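Local coordinates for magnesium and cobalt efflux protein CorC (Pseudomonas aeruginosa, PDB 3LLB) that probably takes part in magnesium and cobalt ion transport, the chain here being its transporter-associated domain, the C-terminal part of the full protein, at residues Y2-P5 with F11-K14; F46-L49 with N53-V56; R64-D69 with L75-P80. All blocks are in the same frame, centred on the assembly; numbering follows the deposited sequence.

All three contacts lie in the transporter-associated domain and reach one five-stranded antiparallel sheet, with strand order 3-5, 11-14, 73-80, 61-68, 55-58. They follow one another along the chain. Contact 1 is the hairpin at one edge of the sheet. Contact 3 is the hairpin of strands 61-68 and 73-80, and contact 2 ties the end of helix 38-46 to the other edge strand. Contact 3 bridges the other two, with its centre about 9 Å from that of contact 1 and about 10 Å from that of contact 2. Contacts 1 and 2 lie on opposite sides of the chain's centre, about 18 Å apart between centres. The three contacts thus span the sheet from edge to edge.

Contact 1: residues Y2-P5 with F11-K14; sequences YIKP and FIVK
The N-terminal beta hairpin pairs strand 3-5 with strand 11-14, antiparallel, at one edge of the sheet. K4 and I12 form a hydrogen-bonded pair. K4 N donates to I12 O at 2.8 Å, and I12 N returns a bond to K4 O at 2.9 Å. K14 N adds a nearly straight bond to Y2 O, also 2.9 Å, where Y2 leads into strand 3-5. I3 with V13 and P5 with F11 are the non-hydrogen-bonded pairs, and their side chains share one face. There I3 and F11 lie side by side, with I3 CD1 3.9 Å from F11 CD1. The extended chi2 of I3 (167°) carries CD1 out alongside the ring. P5 CB approaches F11 CE1 at 4.1 Å, and the second branch of I3 sets CG2 4.1 Å from V13 CG2. On the other face K4 and I12 run alongside each other, K4 CD meeting I12 CD1 at 3.9 Å. Helix 19-26 packs on the face of I3, F11 and V13: F26 makes an edge-to-face ring contact with F11, while F25 and F26 meet I3 and F22 meets V13. Strand 73-80 pairs with strand 11-14 through L76 and L78.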
loop_
_atom_site.group_PDB
_atom_site.type_symbol
_atom_site.label_atom_id
_atom_site.label_comp_id
_atom_site.label_asym_id
_atom_site.label_seq_id
_atom_site.Cartn_x
_atom_site.Cartn_y
_atom_site.Cartn_z
ATOM N N TYR A 2 -0.546 4.231 11.180
ATOM C CA TYR A 2 -0.670 3.761 9.798
ATOM C C TYR A 2 0.371 2.727 9.389
ATOM O O TYR A 2 0.060 1.843 8.614
ATOM C CB TYR A 2 -0.626 4.923 8.821
ATOM C CG TYR A 2 -1.770 5.894 8.888
ATOM C CD1 TYR A 2 -3.091 5.459 8.781
ATOM C CD2 TYR A 2 -1.528 7.291 8.965
ATOM C CE1 TYR A 2 -4.162 6.375 8.812
ATOM C CE2 TYR A 2 -2.578 8.211 9.011
ATOM C CZ TYR A 2 -3.892 7.745 8.929
ATOM O OH TYR A 2 -4.928 8.655 8.958
ATOM N N ILE A 3 1.609 2.854 9.902
ATOM C CA ILE A 3 2.720 2.007 9.468
ATOM C C ILE A 3 3.368 1.294 10.660
ATOM O O ILE A 3 3.369 1.798 11.837
ATOM C CB ILE A 3 3.770 2.825 8.564
ATOM C CG1 ILE A 3 4.754 3.661 9.429
ATOM C CG2 ILE A 3 2.988 3.581 7.446
ATOM C CD1 ILE A 3 6.063 4.303 8.767
ATOM N N LYS A 4 3.940 0.133 10.383
ATOM C CA LYS A 4 4.681 -0.625 11.340
ATOM C C LYS A 4 5.996 -1.056 10.701
ATOM O O LYS A 4 6.023 -1.763 9.740
ATOM C CB LYS A 4 3.844 -1.835 11.864
ATOM C CG LYS A 4 4.610 -2.603 12.895
ATOM C CD LYS A 4 4.098 -4.062 13.094
ATOM C CE LYS A 4 5.001 -4.826 14.124
ATOM N NZ LYS A 4 5.275 -6.287 13.730
ATOM N N PRO A 5 7.119 -0.561 11.199
ATOM C CA PRO A 5 8.417 -0.947 10.684
ATOM C C PRO A 5 8.770 -2.387 11.008
ATOM O O PRO A 5 8.505 -2.882 12.122
ATOM C CB PRO A 5 9.363 0.003 11.414
ATOM C CG PRO A 5 8.699 0.223 12.676
ATOM C CD PRO A 5 7.247 0.409 12.265
ATOM N N PHE A 11 7.858 -2.477 5.627
ATOM C CA PHE A 11 6.856 -1.874 6.477
ATOM C C PHE A 11 5.562 -2.625 6.285
ATOM O O PHE A 11 5.304 -3.106 5.162
ATOM C CB PHE A 11 6.629 -0.421 6.104
ATOM C CG PHE A 11 7.828 0.444 6.334
ATOM C CD1 PHE A 11 7.975 1.116 7.543
ATOM C CD2 PHE A 11 8.801 0.547 5.379
ATOM C CE1 PHE A 11 9.094 1.909 7.752
ATOM C CE2 PHE A 11 9.960 1.362 5.621
ATOM C CZ PHE A 11 10.067 1.995 6.766
ATOM N N ILE A 12 4.783 -2.739 7.349
ATOM C CA ILE A 12 3.350 -3.051 7.237
ATOM C C ILE A 12 2.607 -1.708 7.149
ATOM O O ILE A 12 2.762 -0.866 8.008
ATOM C CB ILE A 12 2.795 -3.928 8.388
ATOM C CG1 ILE A 12 3.618 -5.197 8.560
ATOM C CG2 ILE A 12 1.354 -4.295 8.055
ATOM C CD1 ILE A 12 3.236 -6.004 9.782
ATOM N N VAL A 13 1.800 -1.513 6.105
ATOM C CA VAL A 13 1.064 -0.290 5.849
ATOM C C VAL A 13 -0.416 -0.565 5.817
ATOM O O VAL A 13 -0.869 -1.447 5.068
ATOM C CB VAL A 13 1.572 0.330 4.536
ATOM C CG1 VAL A 13 0.844 1.594 4.213
ATOM C CG2 VAL A 13 3.095 0.614 4.597
ATOM N N LYS A 14 -1.208 0.162 6.618
ATOM C CA LYS A 14 -2.669 0.025 6.555
ATOM C C LYS A 14 -3.217 0.569 5.224
ATOM O O LYS A 14 -2.736 1.613 4.716
ATOM C CB LYS A 14 -3.297 0.760 7.719
ATOM C CG LYS A 14 -3.123 0.064 9.088
ATOM C CD LYS A 14 -3.753 0.913 10.129
ATOM C CE LYS A 14 -3.669 0.249 11.469
ATOM N NZ LYS A 14 -4.122 1.163 12.571
#

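Contact 2: residues F46-L49 with N53-V56; sequences FGHL and NEVV
F46 meets E54, V55 and V56 with the outer end of its ring. V56 CB stands over one face of the F46 ring, 4.3 Å from its centroid and 25° off the normal, in a CH-pi contact displaced toward the rim. V56 CG1 reaches F46 CE2 at 4.0 Å. The first methylene of E54 packs against the same ring end, E54 CB to F46 CZ 3.8 Å, while V55 O approaches F46 CE1 obliquely at 3.5 Å. Chi1 of F46 (-73°) sets CG anti to the carbonyl carbon, and the ring reaches across to the 53-56 segment. F46 ends helix 38-46, and G47 leaves the helical backbone with positive phi. The chain then loops back to strand 55-58, the edge strand of the sheet. One face of the H48 ring is lined by F46 CB, 3.9 Å above its plane. H48 ND1 gives a weak bond to L49 O at 3.4 Å. The E54 carboxylate is held by K51, whose backbone N donates to OE2. Farther out, V65 of strand 61-68 touches F46, and backbone bonds of N53 and E54 with V65, and of V56 with F63, fasten this segment to that strand.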
loop_
_atom_site.group_PDB
_atom_site.type_symbol
_atom_site.label_atom_id
_atom_site.label_comp_id
_atom_site.label_asym_id
_atom_site.label_seq_id
_atom_site.Cartn_x
_atom_site.Cartn_y
_atom_site.Cartn_z
ATOM N N PHE A 46 -4.182 -3.203 -9.344
ATOM C CA PHE A 46 -4.685 -4.565 -9.592
ATOM C C PHE A 46 -5.893 -4.558 -10.549
ATOM O O PHE A 46 -6.006 -5.428 -11.404
ATOM C CB PHE A 46 -5.090 -5.294 -8.268
ATOM C CG PHE A 46 -3.924 -5.741 -7.413
ATOM C CD1 PHE A 46 -3.015 -6.653 -7.894
ATOM C CD2 PHE A 46 -3.744 -5.244 -6.122
ATOM C CE1 PHE A 46 -1.941 -7.065 -7.120
ATOM C CE2 PHE A 46 -2.639 -5.659 -5.317
ATOM C CZ PHE A 46 -1.748 -6.577 -5.822
ATOM N N GLY A 47 -6.818 -3.603 -10.380
ATOM C CA GLY A 47 -8.082 -3.605 -11.131
ATOM C C GLY A 47 -9.088 -4.628 -10.668
ATOM O O GLY A 47 -10.076 -4.875 -11.343
ATOM N N HIS A 48 -8.809 -5.284 -9.539
ATOM C CA HIS A 48 -9.686 -6.278 -8.900
ATOM C C HIS A 48 -9.378 -6.244 -7.418
ATOM O O HIS A 48 -8.349 -5.653 -7.021
ATOM C CB HIS A 48 -9.535 -7.724 -9.472
ATOM C CG HIS A 48 -8.134 -8.258 -9.416
ATOM N ND1 HIS A 48 -7.638 -8.969 -8.347
ATOM C CD2 HIS A 48 -7.119 -8.168 -10.303
ATOM C CE1 HIS A 48 -6.379 -9.293 -8.573
ATOM N NE2 HIS A 48 -6.040 -8.815 -9.747
ATOM N N LEU A 49 -10.222 -6.892 -6.600
ATOM C CA LEU A 49 -9.933 -7.127 -5.181
ATOM C C LEU A 49 -8.902 -8.253 -5.048
ATOM O O LEU A 49 -9.185 -9.425 -5.390
ATOM C CB LEU A 49 -11.227 -7.496 -4.450
ATOM C CG LEU A 49 -11.156 -7.801 -2.924
ATOM C CD1 LEU A 49 -10.786 -6.550 -2.149
ATOM C CD2 LEU A 49 -12.473 -8.398 -2.463
ATOM N N ASN A 53 -1.082 -12.238 -0.741
ATOM C CA ASN A 53 0.160 -12.558 -1.448
ATOM C C ASN A 53 0.205 -12.088 -2.902
ATOM O O ASN A 53 1.185 -12.293 -3.570
ATOM C CB ASN A 53 0.550 -14.010 -1.299
ATOM C CG ASN A 53 0.962 -14.347 0.083
ATOM O OD1 ASN A 53 1.471 -13.499 0.831
ATOM N ND2 ASN A 53 0.744 -15.583 0.456
ATOM N N GLU A 54 -0.864 -11.477 -3.402
ATOM C CA GLU A 54 -0.778 -10.734 -4.653
ATOM C C GLU A 54 0.179 -9.545 -4.447
ATOM O O GLU A 54 0.251 -8.958 -3.380
ATOM C CB GLU A 54 -2.160 -10.263 -5.107
ATOM C CG GLU A 54 -3.074 -11.432 -5.476
ATOM C CD GLU A 54 -4.296 -11.058 -6.300
ATOM O OE1 GLU A 54 -4.160 -10.312 -7.296
ATOM O OE2 GLU A 54 -5.388 -11.589 -5.990
ATOM N N VAL A 55 0.961 -9.245 -5.476
ATOM C CA VAL A 55 1.960 -8.200 -5.426
ATOM C C VAL A 55 1.812 -7.232 -6.612
ATOM O O VAL A 55 1.504 -7.650 -7.744
ATOM C CB VAL A 55 3.382 -8.834 -5.493
ATOM C CG1 VAL A 55 4.438 -7.777 -5.645
ATOM C CG2 VAL A 55 3.645 -9.689 -4.273
ATOM N N VAL A 56 1.988 -5.929 -6.368
ATOM C CA VAL A 56 2.117 -4.944 -7.444
ATOM C C VAL A 56 3.307 -4.030 -7.129
ATOM O O VAL A 56 3.572 -3.706 -5.971
ATOM C CB VAL A 56 0.796 -4.191 -7.650
ATOM C CG1 VAL A 56 0.386 -3.320 -6.454
ATOM C CG2 VAL A 56 0.850 -3.424 -8.978
#

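Contact 3: residues R64-D69 with L75-P80; sequences RVLNAD and LLRLSP
Backbone hydrogen bonds join R64-N67 to L75-R77 in the antiparallel hairpin of strands 61-68 and 73-80. R64 and R77 form a hydrogen-bonded pair, with R77 N to R64 O 2.7 Å and R64 N to R77 O 3.0 Å. A classic beta bulge follows. L66 N and N67 N both donate to L75 O, at 2.9 and 3.2 Å, from the same face of its carbonyl plane. L75 N returns a bond to N67 O. Among the apolar contacts, V65 CG2 meets L76 CD2 at 4.2 Å on one face of the sheet. On the other face N67 CB packs on L75 CB at 4.0 Å. The bulge turns L66 toward the partner strand, and its CD1 lies 3.8 Å from R77 CB. L66 CD2 also sits over the centre of the R64 guanidinium, 3.5 Å above its plane. Among the charged groups, R64 and R77 extend side by side, their guanidinium planes 39° apart. Each has an outside partner: N53 OD1 takes a bond from R64 NH2, and D10 makes a salt bridge with R77 NE. Helix 38-46 packs against V65 and L76. Strand 11-14 flanks strand 73-80, and strand 55-58 flanks strand 61-68.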
loop_
_atom_site.group_PDB
_atom_site.type_symbol
_atom_site.label_atom_id
_atom_site.label_comp_id
_atom_site.label_asym_id
_atom_site.label_seq_id
_atom_site.Cartn_x
_atom_site.Cartn_y
_atom_site.Cartn_z
ATOM N N ARG A 64 2.841 -5.897 -1.381
ATOM C CA ARG A 64 2.362 -7.284 -1.274
ATOM C C ARG A 64 1.168 -7.302 -0.330
ATOM O O ARG A 64 1.235 -6.733 0.809
ATOM C CB ARG A 64 3.484 -8.177 -0.772
ATOM C CG ARG A 64 3.068 -9.584 -0.407
ATOM C CD ARG A 64 4.192 -10.354 0.234
ATOM N NE ARG A 64 3.618 -11.424 1.053
ATOM C CZ ARG A 64 4.037 -11.797 2.269
ATOM N NH1 ARG A 64 5.074 -11.194 2.876
ATOM N NH2 ARG A 64 3.416 -12.801 2.890
ATOM N N VAL A 65 0.052 -7.885 -0.764
ATOM C CA VAL A 65 -1.137 -7.973 0.066
ATOM C C VAL A 65 -0.923 -8.956 1.218
ATOM O O VAL A 65 -0.703 -10.154 1.000
ATOM C CB VAL A 65 -2.438 -8.330 -0.763
ATOM C CG1 VAL A 65 -3.630 -8.348 0.147
ATOM C CG2 VAL A 65 -2.601 -7.327 -1.887
ATOM N N LEU A 66 -0.946 -8.460 2.443
ATOM C CA LEU A 66 -0.902 -9.343 3.640
ATOM C C LEU A 66 -2.257 -9.736 4.151
ATOM O O LEU A 66 -2.436 -10.832 4.678
ATOM C CB LEU A 66 -0.117 -8.667 4.746
ATOM C CG LEU A 66 1.359 -8.384 4.560
ATOM C CD1 LEU A 66 1.804 -7.556 5.730
ATOM C CD2 LEU A 66 2.149 -9.678 4.428
ATOM N N ASN A 67 -3.232 -8.847 4.002
ATOM C CA ASN A 67 -4.586 -9.080 4.507
ATOM C C ASN A 67 -5.605 -8.352 3.675
ATOM O O ASN A 67 -5.469 -7.139 3.368
ATOM C CB ASN A 67 -4.701 -8.633 5.997
ATOM C CG ASN A 67 -6.030 -8.972 6.590
ATOM O OD1 ASN A 67 -7.059 -8.471 6.108
ATOM N ND2 ASN A 67 -6.049 -9.844 7.639
ATOM N N ALA A 68 -6.582 -9.088 3.186
ATOM C CA ALA A 68 -7.753 -8.482 2.558
ATOM C C ALA A 68 -8.928 -9.330 2.958
ATOM O O ALA A 68 -8.794 -10.560 3.158
ATOM C CB ALA A 68 -7.618 -8.459 1.015
ATOM N N ASP A 69 -10.111 -8.730 3.014
ATOM C CA ASP A 69 -11.331 -9.508 3.168
ATOM C C ASP A 69 -12.163 -9.534 1.863
ATOM O O ASP A 69 -11.633 -9.357 0.804
ATOM C CB ASP A 69 -12.086 -9.014 4.375
ATOM C CG ASP A 69 -12.637 -7.634 4.231
ATOM O OD1 ASP A 69 -12.781 -7.117 3.077
ATOM O OD2 ASP A 69 -12.958 -7.040 5.301
ATOM N N LEU A 75 -4.104 -4.676 4.821
ATOM C CA LEU A 75 -2.705 -4.512 5.165
ATOM C C LEU A 75 -1.847 -4.897 3.966
ATOM O O LEU A 75 -2.104 -5.930 3.300
ATOM C CB LEU A 75 -2.357 -5.434 6.339
ATOM C CG LEU A 75 -3.008 -5.202 7.723
ATOM C CD1 LEU A 75 -2.709 -6.315 8.767
ATOM C CD2 LEU A 75 -2.616 -3.819 8.260
ATOM N N LEU A 76 -0.818 -4.082 3.702
ATOM C CA LEU A 76 0.147 -4.261 2.647
ATOM C C LEU A 76 1.495 -4.379 3.310
ATOM O O LEU A 76 1.738 -3.714 4.301
ATOM C CB LEU A 76 0.144 -3.042 1.709
ATOM C CG LEU A 76 -1.259 -3.050 1.122
ATOM C CD1 LEU A 76 -1.880 -1.751 1.185
ATOM C CD2 LEU A 76 -1.251 -3.766 -0.214
ATOM N N ARG A 77 2.375 -5.210 2.784
ATOM C CA ARG A 77 3.784 -5.136 3.074
ATOM C C ARG A 77 4.484 -4.332 1.986
ATOM O O ARG A 77 4.379 -4.644 0.836
ATOM C CB ARG A 77 4.384 -6.514 3.130
ATOM C CG ARG A 77 5.814 -6.572 3.552
ATOM C CD ARG A 77 6.175 -7.920 4.100
ATOM N NE ARG A 77 7.630 -8.032 4.248
ATOM C CZ ARG A 77 8.252 -8.805 5.108
ATOM N NH1 ARG A 77 7.558 -9.554 5.946
ATOM N NH2 ARG A 77 9.579 -8.805 5.142
ATOM N N LEU A 78 5.148 -3.286 2.395
ATOM C CA LEU A 78 5.868 -2.369 1.499
ATOM C C LEU A 78 7.348 -2.680 1.502
ATOM O O LEU A 78 7.923 -2.726 2.559
ATOM C CB LEU A 78 5.651 -0.953 1.984
ATOM C CG LEU A 78 6.143 0.157 1.078
ATOM C CD1 LEU A 78 5.188 0.407 -0.119
ATOM C CD2 LEU A 78 6.365 1.443 1.866
ATOM N N SER A 79 7.945 -2.961 0.357
ATOM C CA SER A 79 9.386 -3.232 0.212
ATOM C C SER A 79 9.931 -2.172 -0.771
ATOM O O SER A 79 9.316 -1.891 -1.782
ATOM C CB SER A 79 9.602 -4.650 -0.383
ATOM O OG SER A 79 9.090 -5.698 0.408
ATOM N N PRO A 80 11.123 -1.582 -0.513
ATOM C CA PRO A 80 11.714 -0.732 -1.572
ATOM C C PRO A 80 12.177 -1.510 -2.797
ATOM O O PRO A 80 12.662 -2.619 -2.632
ATOM C CB PRO A 80 12.965 -0.145 -0.906
ATOM C CG PRO A 80 13.283 -1.038 0.242
ATOM C CD PRO A 80 11.960 -1.632 0.701
#